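PDB 4FAJ: PrgZ from Enterococcus faecalis, which binds peptide pheromone as an extracellular, membrane-anchored receptor of the solute-binding protein family, and probably serves peptide uptake. Local coordinates for residues A[145-153]-A[171-181]. Numbering follows the deposited sequence.
Sequences AWQRVVDPK and IASGKQAKDTL
The side-chain amide of Gln147 turns one face to the backbone of Lys178 and Asp179: its CD lies 3.8 Å from Lys178 O and 4.0 Å from Asp179 CA. At the nitrogen edge runs the aliphatic chain of Lys178, with CE 3.8 Å from NE2, crossing the glutamine at about a right angle. Glutamine's extended stem and flat amide suit this partly exposed place, covering the turn's backbone. The Asp151 carboxylate is approached from both sides of its plane. Lys178 CD lies over one face, 3.5 Å from OD2, and NZ makes a long salt bridge of 3.5 Å to the same oxygen; lysine thus offers methylenes to the amide and an ammonium to the acid. From the other side, 50° out of the plane, Lys153 N bonds to OD1. Chi1 of -174° sets Asp151 CG beside the carbonyl carbon, where the chain runs on to Lys153, closing this Asx turn.

Branched aliphatic residues pack the buried side, offering methyls to the helix: Leu181 CD2 lies 4.1 Å from Val150 CG2 and against Trp146 CB, and Ile171 CG2 3.6 Å from Val150 O. The Trp146 indole turns elsewhere, edge-to-face with Tyr211 and Phe162, donating NE1 to Tyr211 O. Without hydrogen bonds between the segments, the contact rests mainly on packing. Ile171 of helix 168-172 and the 3-10 segment 178-180, which leads into strand 183-186, lie against the C-terminal end of helix 139-150.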
loop_
_atom_site.group_PDB
_atom_site.type_symbol
_atom_site.label_atom_id
_atom_site.label_comp_id
_atom_site.label_asym_id
_atom_site.label_seq_id
_atom_site.Cartn_x
_atom_site.Cartn_y
_atom_site.Cartn_z
ATOM N N ALA A 145 21.311 -2.282 4.127
ATOM C CA ALA A 145 19.877 -2.512 4.031
ATOM C C ALA A 145 19.371 -2.252 2.625
ATOM O O ALA A 145 18.613 -3.048 2.070
ATOM C CB ALA A 145 19.103 -1.601 5.048
ATOM N N TRP A 146 19.799 -1.133 2.047
ATOM C CA TRP A 146 19.348 -0.737 0.715
ATOM C C TRP A 146 19.977 -1.590 -0.386
ATOM O O TRP A 146 19.320 -1.909 -1.379
ATOM C CB TRP A 146 19.629 0.742 0.464
ATOM C CG TRP A 146 18.935 1.665 1.438
ATOM C CD1 TRP A 146 17.986 1.333 2.367
ATOM C CD2 TRP A 146 19.131 3.076 1.561
ATOM N NE1 TRP A 146 17.604 2.451 3.071
ATOM C CE2 TRP A 146 18.279 3.533 2.584
ATOM C CE3 TRP A 146 19.940 3.999 0.897
ATOM C CZ2 TRP A 146 18.223 4.871 2.973
ATOM C CZ3 TRP A 146 19.879 5.344 1.289
ATOM C CH2 TRP A 146 19.020 5.756 2.314
ATOM N N GLN A 147 21.242 -1.949 -0.220
ATOM C CA GLN A 147 21.875 -2.905 -1.127
ATOM C C GLN A 147 21.072 -4.213 -1.162
ATOM O O GLN A 147 20.885 -4.831 -2.216
ATOM C CB GLN A 147 23.331 -3.170 -0.727
ATOM C CG GLN A 147 24.301 -2.092 -1.192
ATOM C CD GLN A 147 25.761 -2.387 -0.872
ATOM O OE1 GLN A 147 26.614 -1.492 -0.938
ATOM N NE2 GLN A 147 26.059 -3.635 -0.540
ATOM N N ARG A 148 20.574 -4.606 -0.002
ATOM C CA ARG A 148 19.813 -5.833 0.146
ATOM C C ARG A 148 18.464 -5.776 -0.597
ATOM O O ARG A 148 18.021 -6.779 -1.149
ATOM C CB ARG A 148 19.624 -6.074 1.645
ATOM C CG ARG A 148 18.909 -7.308 2.048
ATOM C CD ARG A 148 18.924 -7.375 3.554
ATOM N NE ARG A 148 18.055 -8.424 4.030
ATOM C CZ ARG A 148 16.846 -8.250 4.549
ATOM N NH1 ARG A 148 16.321 -7.036 4.711
ATOM N NH2 ARG A 148 16.173 -9.315 4.944
ATOM N N VAL A 149 17.823 -4.606 -0.621
ATOM C CA VAL A 149 16.559 -4.448 -1.346
ATOM C C VAL A 149 16.752 -4.583 -2.863
ATOM O O VAL A 149 15.959 -5.246 -3.528
ATOM C CB VAL A 149 15.866 -3.091 -1.039
ATOM C CG1 VAL A 149 14.601 -2.930 -1.878
ATOM C CG2 VAL A 149 15.530 -2.991 0.439
ATOM N N VAL A 150 17.797 -3.967 -3.405
ATOM C CA VAL A 150 18.028 -4.006 -4.863
ATOM C C VAL A 150 18.710 -5.294 -5.364
ATOM O O VAL A 150 18.644 -5.610 -6.549
ATOM C CB VAL A 150 18.843 -2.802 -5.352
ATOM C CG1 VAL A 150 18.051 -1.518 -5.153
ATOM C CG2 VAL A 150 20.193 -2.743 -4.653
ATOM N N ASP A 151 19.384 -6.011 -4.466
ATOM C CA ASP A 151 19.995 -7.317 -4.781
ATOM C C ASP A 151 18.933 -8.268 -5.361
ATOM O O ASP A 151 17.986 -8.636 -4.663
ATOM C CB ASP A 151 20.607 -7.916 -3.509
ATOM C CG ASP A 151 21.379 -9.207 -3.761
ATOM O OD1 ASP A 151 21.270 -9.801 -4.856
ATOM O OD2 ASP A 151 22.094 -9.637 -2.836
ATOM N N PRO A 152 19.080 -8.663 -6.646
ATOM C CA PRO A 152 18.072 -9.516 -7.279
ATOM C C PRO A 152 17.831 -10.816 -6.519
ATOM O O PRO A 152 16.730 -11.355 -6.580
ATOM C CB PRO A 152 18.669 -9.804 -8.668
ATOM C CG PRO A 152 19.600 -8.696 -8.914
ATOM C CD PRO A 152 20.168 -8.332 -7.582
ATOM N N LYS A 153 18.852 -11.293 -5.803
ATOM C CA LYS A 153 18.736 -12.478 -4.942
ATOM C C LYS A 153 17.680 -12.336 -3.855
ATOM O O LYS A 153 17.109 -13.329 -3.422
ATOM C CB LYS A 153 20.083 -12.816 -4.290
ATOM C CG LYS A 153 21.077 -13.494 -5.225
ATOM C CD LYS A 153 22.468 -13.614 -4.592
ATOM C CE LYS A 153 23.355 -14.617 -5.341
ATOM N NZ LYS A 153 23.316 -14.420 -6.827
ATOM N N ILE A 171 21.631 -2.403 -11.769
ATOM C CA ILE A 171 21.639 -3.543 -10.853
ATOM C C ILE A 171 20.447 -4.450 -11.154
ATOM O O ILE A 171 20.549 -5.677 -11.045
ATOM C CB ILE A 171 21.604 -3.069 -9.377
ATOM C CG1 ILE A 171 22.945 -2.446 -8.998
ATOM C CG2 ILE A 171 21.321 -4.209 -8.434
ATOM C CD1 ILE A 171 22.938 -1.698 -7.674
ATOM N N ALA A 172 19.325 -3.838 -11.537
ATOM C CA ALA A 172 18.110 -4.565 -11.899
ATOM C C ALA A 172 18.264 -5.360 -13.194
ATOM O O ALA A 172 17.741 -6.468 -13.306
ATOM C CB ALA A 172 16.940 -3.597 -12.016
ATOM N N SER A 173 18.967 -4.787 -14.167
ATOM C CA SER A 173 19.246 -5.478 -15.421
ATOM C C SER A 173 20.260 -6.611 -15.227
ATOM O O SER A 173 20.318 -7.535 -16.036
ATOM C CB SER A 173 19.758 -4.494 -16.487
ATOM O OG SER A 173 21.154 -4.250 -16.364
ATOM N N GLY A 174 21.053 -6.539 -14.158
ATOM C CA GLY A 174 22.122 -7.499 -13.924
ATOM C C GLY A 174 23.400 -7.077 -14.619
ATOM O O GLY A 174 24.326 -7.874 -14.768
ATOM N N LYS A 175 23.449 -5.820 -15.053
ATOM C CA LYS A 175 24.650 -5.257 -15.657
ATOM C C LYS A 175 25.718 -4.980 -14.598
ATOM O O LYS A 175 26.914 -4.991 -14.904
ATOM C CB LYS A 175 24.295 -3.972 -16.424
ATOM C CG LYS A 175 25.482 -3.195 -16.986
ATOM C CD LYS A 175 25.033 -1.940 -17.729
ATOM C CE LYS A 175 26.099 -0.849 -17.666
ATOM N NZ LYS A 175 27.445 -1.350 -18.073
ATOM N N GLN A 176 25.282 -4.741 -13.358
ATOM C CA GLN A 176 26.171 -4.311 -12.278
ATOM C C GLN A 176 25.852 -5.000 -10.942
ATOM O O GLN A 176 24.716 -5.398 -10.688
ATOM C CB GLN A 176 26.087 -2.787 -12.115
ATOM C CG GLN A 176 26.582 -2.009 -13.337
ATOM C CD GLN A 176 26.511 -0.492 -13.185
ATOM O OE1 GLN A 176 26.433 0.234 -14.182
ATOM N NE2 GLN A 176 26.536 -0.007 -11.944
ATOM N N ALA A 177 26.870 -5.139 -10.097
ATOM C CA ALA A 177 26.705 -5.715 -8.759
ATOM C C ALA A 177 26.059 -4.710 -7.790
ATOM O O ALA A 177 26.152 -3.495 -7.987
ATOM C CB ALA A 177 28.053 -6.183 -8.220
ATOM N N LYS A 178 25.436 -5.228 -6.733
ATOM C CA LYS A 178 24.711 -4.400 -5.763
ATOM C C LYS A 178 25.595 -3.367 -5.043
ATOM O O LYS A 178 25.095 -2.341 -4.576
ATOM C CB LYS A 178 23.986 -5.280 -4.734
ATOM C CG LYS A 178 24.873 -5.779 -3.596
ATOM C CD LYS A 178 24.199 -6.832 -2.734
ATOM C CE LYS A 178 25.053 -7.139 -1.501
ATOM N NZ LYS A 178 25.008 -8.573 -1.122
ATOM N N ASP A 179 26.900 -3.628 -4.951
ATOM C CA ASP A 179 27.822 -2.676 -4.306
ATOM C C ASP A 179 27.987 -1.368 -5.092
ATOM O O ASP A 179 28.537 -0.401 -4.572
ATOM C CB ASP A 179 29.196 -3.314 -4.066
ATOM C CG ASP A 179 29.898 -3.701 -5.355
ATOM O OD1 ASP A 179 29.289 -4.401 -6.187
ATOM O OD2 ASP A 179 31.066 -3.316 -5.539
ATOM N N THR A 180 27.518 -1.345 -6.340
ATOM C CA THR A 180 27.562 -0.142 -7.167
ATOM C C THR A 180 26.428 0.848 -6.848
ATOM O O THR A 180 26.438 1.962 -7.355
ATOM C CB THR A 180 27.544 -0.484 -8.690
ATOM O OG1 THR A 180 26.291 -1.078 -9.042
ATOM C CG2 THR A 180 28.684 -1.450 -9.054
ATOM N N LEU A 181 25.451 0.451 -6.032
ATOM C CA LEU A 181 24.357 1.372 -5.654
ATOM C C LEU A 181 24.973 2.664 -5.100
ATOM O O LEU A 181 25.843 2.613 -4.232
ATOM C CB LEU A 181 23.421 0.727 -4.632
ATOM C CG LEU A 181 22.101 1.452 -4.339
ATOM C CD1 LEU A 181 21.176 1.451 -5.553
ATOM C CD2 LEU A 181 21.395 0.826 -3.140
#